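Local coordinates for protein cyclohexadienyl dehydratase (Synthetic construct, PDB 5JOS) that probably catalyses the dehydration of prephenate and of arogenate in phenylalanine biosynthesis, on a periplasmic binding protein scaffold, at residues A[135-140]-A[158-163]; A[109-114]-A[177-182]; A[165-170]-A[190-195]. All blocks are in the same frame, centred on the assembly; numbering follows the deposited sequence.

Contact 1: residues A[135-140]-A[158-163]; sequences RVAVNP and TVYENN. With BEZ (benzoic acid), chain C.
The backbone oxygen of Val138 is met by three groups from Tyr160 and Val159. It accepts a hydrogen bond from Tyr160 N at 2.8 Å. Val159 CA adds a weaker C-H...O contact to it. The Tyr160 ring turns its edge to the same oxygen, with CD1 3.6 Å from Val138 O and the oxygen in the ring plane. Two more bonds, from Thr158 N to Val136 O and from Val138 N to Thr158 O, complete a parallel ladder. Ala137 pairs with Thr158, and Val138 with Val159.

On the face that carries Ala137 and Thr158, Tyr160 reaches back along the strand. With CG beside its own backbone N (chi1 -67°), the ring swings back toward strand 135-138, and Tyr160 CE1 comes to 3.6 Å from Ala137 CB. Ile166 and Glu169 of helix 166-171 pack against the same ring. Val138 and Val159 point to the other face, against helix 143-151. There Val159 CG1 abuts Pro140 CB at 3.5 Å.

Past the strand ends the chains stay joined by side chains. Asn139 ND2 donates to Asn162 OD1 at 2.9 Å. The bond is nearly in the plane of the Asn139 amide, but it reaches Asn162 OD1 from above that carbonyl plane; the two amide planes are 59° apart. Asn139 OD1 is held in turn by Asn144, so both ends of this amide are fixed. Pro140 CD sits 3.5 Å from the same Asn162 OD1.

Beyond Asn162, Asn163 N makes a weak hydrogen bond to O2 of the bound benzoic acid at 3.0 Å. The arrangement is that of a beta-alpha-beta unit, strand 135-138, helix 143-151 and strand 156-159, at one edge of the sheet in a lobe of the periplasmic binding protein fold.

Contact 2: residues A[109-114]-A[177-182]; sequences FGKTPL and VMITDT
Strands 111-114 and 177-181 run antiparallel, their directions 156° apart, and their axes approach to 4.7 Å. Leu114 and Met178 form a hydrogen-bonded pair joined by two backbone bonds. Thr112 and Thr180 are a second such pair, with the bond running from Thr112 N to Thr180 O. Pro113 and Ile179 form the non-hydrogen-bonded pair between them. Proline has no N-H to offer, and this position asks for none toward strand 177-181.

Leu114 and Met178 lie side by side and point the same way. Both carry CG anti to the backbone N and so run alongside each other; Leu114 CD2 is 3.8 Å from Met178 SD. Phe167 of helix 166-171 covers the pair. On the face of Pro113 and Ile179, Pro113 CB meets Val177 CG1 at 3.7 Å.

At the corner, Thr182 OG1 has two bonds. It accepts from Gly110 N at 2.9 Å and donates to Thr112 OG1 at 2.8 Å. Thr182 N closes the link by donating to Gly110 O, from above the carbonyl plane.

Lys111 bends at chi2 (-58°) and carries NZ to 2.9 Å from Asp181 OD1, in a salt bridge that meets the carboxylate from above its plane. NZ also bonds Asn144 OD1 and Thr143 OG1. A citric acid molecule, probably from the crystallisation liquor, lies near the Lys111 side chain.

Asp181 is the N-cap residue of helix 182-190, although its side chain makes no capping bond. Its carboxylate is instead engaged by Lys111, and Asp181, Asn144 and Thr143 together hold NZ of this buried lysine in place.

Contact 3: residues A[165-170]-A[190-195]; sequences EIFQEV and KKHPGL. With NA (sodium ion), chain B.
Leu195 reaches from a type I beta turn, His192 to Leu195, into the side of helix 166-171 near Phe167 and Val170. The turn follows helix 182-190 and leads into edge strand 195-197. From Leu195 CB, which already points toward the helix, the side chain sets CG anti to the carbonyl carbon (chi1 -60°). This turns the branched end from the Leu195 carbonyl, which binds the sodium ion. Leu195 CG lies over one face of the His192 imidazole, 3.8 Å above the ring plane and offset toward its rim.

The two methyls then divide. Leu195 CD1 comes to 3.7 Å from the backbone oxygen Phe167 O and also touches the Phe167 ring at its edge, near CD1. Leu195 CD2 packs on Val170 CG1 at 3.7 Å. Ala171, the next residue of the helix, also touches Leu195. Tyr188 stacks on the Phe167 ring and probably helps to place it.

His192 lies beside Leu195. Its ring edge is turned to Gln168, with His192 NE2 3.5 Å from Gln168 OE1, which lies in the ring plane. No hydrogen bond links the two segments, so the contact rests on packing. Across the imidazole, ND1 accepts from Gly194 N at 2.9 Å. This bond is within 4° of the ring plane and fixes the ring over its own turn.

The turn also shapes a sodium site. His192 O binds the ion at 2.3 Å and Leu195 O at 2.5 Å, with Ala189 O and two waters completing the ligands.

How the contacts relate
All three contacts lie in one lobe, with centres 12 to 14 Å apart. Contacts 1 and 2 share a five-stranded mixed sheet, where strands 135-138 and 177-181 are neighbours. Ala137 N probably bonds Val177 O, and Val177 N probably bonds Arg135 O. Helix 166-171, which supplies one side of contact 3, packs on both: Ile166 meets Ala137, and Phe167 meets Met178 and Leu114. Along the chain, both segments of contact 1 fall between those of contact 2. The segments of contacts 2 and 3 alternate, and contact 1 closes before contact 3 opens. Sheet edge, sheet centre and sodium-binding turn are thus tied into a single unit.

Contact 1: residues A[135-140]-A[158-163]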
# COMPACT_ATOMS: atom_id res chain seq x y z
N ARG A 135 -14.25 -16.84 16.68
CA ARG A 135 -14.43 -17.74 15.55
C ARG A 135 -13.73 -17.18 14.30
O ARG A 135 -14.16 -16.15 13.71
CB ARG A 135 -15.92 -18.04 15.29
CG ARG A 135 -16.56 -18.87 16.41
CD ARG A 135 -18.08 -18.79 16.36
NE ARG A 135 -18.45 -17.37 16.28
CZ ARG A 135 -19.65 -16.87 15.96
NH1 ARG A 135 -20.65 -17.67 15.68
NH2 ARG A 135 -19.85 -15.56 15.90
N VAL A 136 -12.66 -17.86 13.92
CA VAL A 136 -11.83 -17.49 12.83
C VAL A 136 -12.12 -18.30 11.62
O VAL A 136 -12.26 -19.50 11.71
CB VAL A 136 -10.35 -17.71 13.18
CG1 VAL A 136 -9.44 -17.48 11.99
CG2 VAL A 136 -9.95 -16.72 14.26
N ALA A 137 -12.26 -17.58 10.52
CA ALA A 137 -12.66 -18.19 9.25
C ALA A 137 -11.59 -18.10 8.24
O ALA A 137 -11.05 -17.02 8.04
CB ALA A 137 -13.91 -17.54 8.70
N VAL A 138 -11.25 -19.23 7.60
CA VAL A 138 -10.29 -19.17 6.53
C VAL A 138 -10.67 -20.15 5.43
O VAL A 138 -11.40 -21.13 5.68
CB VAL A 138 -8.89 -19.53 7.00
CG1 VAL A 138 -8.40 -18.60 8.08
CG2 VAL A 138 -8.88 -20.96 7.50
N ASN A 139 -10.12 -19.91 4.23
CA ASN A 139 -10.19 -20.91 3.17
C ASN A 139 -9.08 -21.92 3.36
O ASN A 139 -8.10 -21.64 4.01
CB ASN A 139 -10.09 -20.24 1.79
CG ASN A 139 -8.80 -19.45 1.63
OD1 ASN A 139 -8.45 -18.61 2.47
ND2 ASN A 139 -8.06 -19.77 0.64
N PRO A 140 -9.21 -23.11 2.74
CA PRO A 140 -8.22 -24.11 2.92
C PRO A 140 -7.00 -23.90 2.08
O PRO A 140 -7.07 -23.46 0.94
CB PRO A 140 -8.89 -25.41 2.39
CG PRO A 140 -10.18 -25.00 1.80
CD PRO A 140 -10.25 -23.51 1.78
N THR A 158 -12.29 -22.34 11.74
CA THR A 158 -13.02 -23.19 10.80
C THR A 158 -12.51 -22.98 9.36
O THR A 158 -12.33 -21.84 8.94
CB THR A 158 -14.49 -22.82 10.81
OG1 THR A 158 -15.04 -22.99 12.12
CG2 THR A 158 -15.27 -23.70 9.87
N VAL A 159 -12.29 -24.09 8.64
CA VAL A 159 -11.88 -24.08 7.26
C VAL A 159 -13.12 -24.20 6.37
O VAL A 159 -13.93 -25.10 6.53
CB VAL A 159 -10.97 -25.28 6.96
CG1 VAL A 159 -10.45 -25.27 5.52
CG2 VAL A 159 -9.76 -25.19 7.85
N TYR A 160 -13.25 -23.28 5.44
CA TYR A 160 -14.35 -23.25 4.50
C TYR A 160 -13.89 -23.84 3.16
O TYR A 160 -13.35 -25.00 3.11
CB TYR A 160 -14.93 -21.83 4.39
CG TYR A 160 -15.59 -21.40 5.69
CD1 TYR A 160 -14.82 -21.07 6.78
CD2 TYR A 160 -16.96 -21.29 5.83
CE1 TYR A 160 -15.39 -20.71 7.99
CE2 TYR A 160 -17.56 -20.86 7.04
CZ TYR A 160 -16.75 -20.57 8.10
OH TYR A 160 -17.24 -20.17 9.33
N GLU A 161 -14.23 -23.18 2.06
CA GLU A 161 -13.70 -23.54 0.72
C GLU A 161 -13.48 -22.19 0.01
O GLU A 161 -14.11 -21.19 0.41
CB GLU A 161 -14.62 -24.42 -0.06
CG GLU A 161 -14.81 -25.87 0.42
CD GLU A 161 -13.57 -26.74 0.38
OE1 GLU A 161 -12.61 -26.44 -0.40
OE2 GLU A 161 -13.59 -27.76 1.12
N ASN A 162 -12.63 -22.20 -1.01
CA ASN A 162 -12.17 -20.96 -1.63
C ASN A 162 -13.41 -20.24 -2.22
O ASN A 162 -13.50 -19.09 -2.04
CB ASN A 162 -11.17 -21.16 -2.74
CG ASN A 162 -9.81 -21.69 -2.25
OD1 ASN A 162 -9.47 -21.66 -1.07
ND2 ASN A 162 -9.05 -22.15 -3.18
N ASN A 163 -14.36 -20.90 -2.84
CA ASN A 163 -15.50 -20.08 -3.44
C ASN A 163 -16.68 -19.79 -2.52
O ASN A 163 -17.69 -19.29 -2.95
CB ASN A 163 -15.94 -20.65 -4.76
CG ASN A 163 -16.30 -19.59 -5.77
OD1 ASN A 163 -15.74 -18.55 -5.81
ND2 ASN A 163 -17.26 -19.89 -6.61
C BEZ C . -12.52 -23.94 -5.07
O1 BEZ C . -11.33 -24.13 -4.70
O2 BEZ C . -13.45 -23.35 -4.40
C1 BEZ C . -12.82 -24.51 -6.42
C2 BEZ C . -13.98 -24.18 -7.11
C3 BEZ C . -14.23 -24.76 -8.33
C4 BEZ C . -13.35 -25.67 -8.88
C5 BEZ C . -12.24 -26.05 -8.18
C6 BEZ C . -11.96 -25.44 -6.97

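Contact 2: residues A[109-114]-A[177-182]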
# COMPACT_ATOMS: atom_id res chain seq x y z
N PHE A 109 1.37 -4.01 4.41
CA PHE A 109 0.27 -4.87 4.17
C PHE A 109 0.63 -6.33 4.25
O PHE A 109 1.79 -6.66 4.34
CB PHE A 109 -0.35 -4.52 2.80
CG PHE A 109 0.45 -4.91 1.59
CD1 PHE A 109 1.41 -4.06 1.07
CD2 PHE A 109 0.19 -6.04 0.93
CE1 PHE A 109 2.13 -4.41 -0.04
CE2 PHE A 109 0.89 -6.41 -0.20
CZ PHE A 109 1.86 -5.58 -0.70
N GLY A 110 -0.38 -7.22 4.26
CA GLY A 110 -0.17 -8.64 4.08
C GLY A 110 -1.45 -9.36 4.31
O GLY A 110 -2.22 -9.49 3.40
N LYS A 111 -1.66 -9.81 5.54
CA LYS A 111 -2.94 -10.25 6.02
C LYS A 111 -3.58 -9.17 6.87
O LYS A 111 -2.90 -8.50 7.61
CB LYS A 111 -2.76 -11.50 6.86
CG LYS A 111 -2.03 -12.67 6.17
CD LYS A 111 -2.71 -13.12 4.91
CE LYS A 111 -2.08 -14.36 4.27
NZ LYS A 111 -2.81 -14.51 2.92
N THR A 112 -4.90 -9.08 6.77
CA THR A 112 -5.67 -8.09 7.48
C THR A 112 -6.96 -8.82 7.97
O THR A 112 -7.66 -9.50 7.18
CB THR A 112 -6.08 -6.93 6.53
OG1 THR A 112 -4.91 -6.21 6.13
CG2 THR A 112 -6.96 -5.88 7.22
N PRO A 113 -7.23 -8.76 9.27
CA PRO A 113 -8.56 -9.24 9.67
C PRO A 113 -9.72 -8.40 9.16
O PRO A 113 -9.75 -7.13 9.17
CB PRO A 113 -8.53 -9.14 11.18
CG PRO A 113 -7.59 -8.00 11.46
CD PRO A 113 -6.62 -7.92 10.32
N LEU A 114 -10.74 -9.12 8.83
CA LEU A 114 -12.01 -8.50 8.49
C LEU A 114 -13.07 -8.91 9.47
O LEU A 114 -13.25 -10.12 9.74
CB LEU A 114 -12.36 -9.04 7.14
CG LEU A 114 -13.72 -8.67 6.54
CD1 LEU A 114 -13.62 -7.27 6.06
CD2 LEU A 114 -14.01 -9.63 5.37
N VAL A 177 -13.98 -13.33 12.70
CA VAL A 177 -12.81 -12.73 12.04
C VAL A 177 -12.42 -13.58 10.84
O VAL A 177 -12.13 -14.76 11.00
CB VAL A 177 -11.60 -12.76 12.97
CG1 VAL A 177 -10.36 -12.19 12.26
CG2 VAL A 177 -11.85 -12.04 14.32
N MET A 178 -12.37 -12.96 9.65
CA MET A 178 -11.88 -13.63 8.45
C MET A 178 -10.47 -13.15 8.23
O MET A 178 -10.24 -11.96 8.31
CB MET A 178 -12.76 -13.28 7.24
CG MET A 178 -12.19 -13.86 5.96
SD MET A 178 -13.25 -13.25 4.64
CE MET A 178 -12.33 -13.89 3.25
N ILE A 179 -9.52 -14.08 8.04
CA ILE A 179 -8.15 -13.77 7.68
C ILE A 179 -8.01 -13.86 6.21
O ILE A 179 -8.33 -14.89 5.64
CB ILE A 179 -7.12 -14.75 8.27
CG1 ILE A 179 -7.27 -14.77 9.76
CG2 ILE A 179 -5.71 -14.39 7.89
CD1 ILE A 179 -7.01 -13.46 10.48
N THR A 180 -7.55 -12.74 5.60
CA THR A 180 -7.40 -12.69 4.16
C THR A 180 -6.34 -11.66 3.80
O THR A 180 -5.96 -10.86 4.65
CB THR A 180 -8.76 -12.38 3.54
OG1 THR A 180 -8.69 -12.48 2.13
CG2 THR A 180 -9.20 -11.05 3.89
N ASP A 181 -5.88 -11.65 2.55
CA ASP A 181 -5.02 -10.55 2.08
C ASP A 181 -5.61 -9.18 2.28
O ASP A 181 -6.82 -9.00 2.15
CB ASP A 181 -4.67 -10.67 0.60
CG ASP A 181 -3.78 -11.85 0.30
OD1 ASP A 181 -3.00 -12.30 1.13
OD2 ASP A 181 -3.86 -12.35 -0.79
N THR A 182 -4.73 -8.21 2.51
CA THR A 182 -5.12 -6.86 2.79
C THR A 182 -6.10 -6.32 1.72
O THR A 182 -7.16 -5.74 2.05
CB THR A 182 -3.94 -5.96 2.94
OG1 THR A 182 -3.16 -6.46 4.02
CG2 THR A 182 -4.38 -4.53 3.21

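Contact 3: residues A[165-170]-A[190-195]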
# COMPACT_ATOMS: atom_id res chain seq x y z
N GLU A 165 -18.54 -17.56 0.18
CA GLU A 165 -18.41 -16.17 0.64
C GLU A 165 -18.18 -16.05 2.12
O GLU A 165 -19.09 -15.75 2.90
CB GLU A 165 -19.68 -15.38 0.23
CG GLU A 165 -19.89 -15.41 -1.25
CD GLU A 165 -21.01 -14.46 -1.69
OE1 GLU A 165 -22.09 -14.50 -1.07
OE2 GLU A 165 -20.74 -13.63 -2.58
N ILE A 166 -16.93 -16.17 2.52
CA ILE A 166 -16.60 -16.18 3.93
C ILE A 166 -16.89 -14.87 4.56
O ILE A 166 -17.25 -14.83 5.72
CB ILE A 166 -15.12 -16.57 4.10
CG1 ILE A 166 -14.88 -17.96 3.48
CG2 ILE A 166 -14.76 -16.67 5.55
CD1 ILE A 166 -13.39 -18.30 3.31
N PHE A 167 -16.76 -13.78 3.78
CA PHE A 167 -16.99 -12.46 4.35
C PHE A 167 -18.42 -12.33 4.92
O PHE A 167 -18.67 -11.63 5.88
CB PHE A 167 -16.69 -11.35 3.34
CG PHE A 167 -17.65 -11.27 2.22
CD1 PHE A 167 -18.73 -10.47 2.30
CD2 PHE A 167 -17.46 -12.02 1.08
CE1 PHE A 167 -19.68 -10.38 1.26
CE2 PHE A 167 -18.36 -11.95 0.05
CZ PHE A 167 -19.49 -11.13 0.12
N GLN A 168 -19.34 -13.00 4.24
CA GLN A 168 -20.73 -12.98 4.61
C GLN A 168 -21.01 -13.81 5.85
O GLN A 168 -21.95 -13.51 6.60
CB GLN A 168 -21.55 -13.51 3.43
CG GLN A 168 -23.00 -13.32 3.62
CD GLN A 168 -23.35 -11.88 3.98
OE1 GLN A 168 -22.98 -10.93 3.26
NE2 GLN A 168 -24.07 -11.71 5.12
N GLU A 169 -20.19 -14.84 6.11
CA GLU A 169 -20.26 -15.53 7.40
C GLU A 169 -19.92 -14.58 8.53
O GLU A 169 -20.48 -14.71 9.60
CB GLU A 169 -19.26 -16.67 7.46
CG GLU A 169 -19.50 -17.76 6.43
CD GLU A 169 -20.86 -18.35 6.56
OE1 GLU A 169 -21.16 -18.86 7.63
OE2 GLU A 169 -21.65 -18.27 5.61
N VAL A 170 -18.93 -13.70 8.35
CA VAL A 170 -18.61 -12.72 9.37
C VAL A 170 -19.79 -11.77 9.60
O VAL A 170 -20.21 -11.57 10.71
CB VAL A 170 -17.31 -11.93 9.04
CG1 VAL A 170 -17.08 -10.81 10.02
CG2 VAL A 170 -16.12 -12.89 9.11
N LYS A 190 -15.10 -2.14 2.27
CA LYS A 190 -15.70 -0.97 1.70
C LYS A 190 -17.09 -1.21 1.14
O LYS A 190 -17.89 -0.32 1.17
CB LYS A 190 -14.82 -0.25 0.73
CG LYS A 190 -14.56 -0.81 -0.61
CD LYS A 190 -13.75 0.24 -1.40
CE LYS A 190 -13.27 -0.35 -2.72
NZ LYS A 190 -13.15 0.81 -3.67
N LYS A 191 -17.37 -2.43 0.73
CA LYS A 191 -18.57 -2.74 -0.05
C LYS A 191 -19.64 -3.41 0.79
O LYS A 191 -20.64 -3.86 0.24
CB LYS A 191 -18.17 -3.65 -1.26
CG LYS A 191 -17.47 -2.78 -2.32
CD LYS A 191 -17.54 -3.41 -3.73
CE LYS A 191 -17.54 -2.32 -4.78
NZ LYS A 191 -17.29 -2.92 -6.12
N HIS A 192 -19.42 -3.48 2.10
CA HIS A 192 -20.41 -4.00 3.00
C HIS A 192 -20.55 -3.10 4.24
O HIS A 192 -19.59 -2.91 4.97
CB HIS A 192 -20.04 -5.40 3.38
CG HIS A 192 -21.15 -6.18 3.98
ND1 HIS A 192 -21.87 -5.77 5.10
CD2 HIS A 192 -21.70 -7.37 3.61
CE1 HIS A 192 -22.78 -6.68 5.39
NE2 HIS A 192 -22.68 -7.67 4.52
N PRO A 193 -21.75 -2.55 4.51
CA PRO A 193 -21.90 -1.65 5.63
C PRO A 193 -21.70 -2.28 6.99
O PRO A 193 -21.59 -1.59 7.98
CB PRO A 193 -23.32 -1.17 5.50
CG PRO A 193 -24.04 -2.31 4.80
CD PRO A 193 -23.03 -2.83 3.86
N GLY A 194 -21.77 -3.59 7.05
CA GLY A 194 -21.70 -4.33 8.30
C GLY A 194 -20.28 -4.80 8.59
O GLY A 194 -20.03 -5.44 9.58
N LEU A 195 -19.34 -4.53 7.71
CA LEU A 195 -17.95 -5.10 7.91
C LEU A 195 -16.92 -3.98 7.97
O LEU A 195 -17.12 -2.88 7.40
CB LEU A 195 -17.56 -6.04 6.80
CG LEU A 195 -18.40 -7.29 6.53
CD1 LEU A 195 -17.92 -8.05 5.33
CD2 LEU A 195 -18.31 -8.24 7.66
NA NA B . -17.98 -1.33 5.59
O HOH W 1 -19.05 -0.28 7.48
O HOH W 2 -16.31 0.27 5.86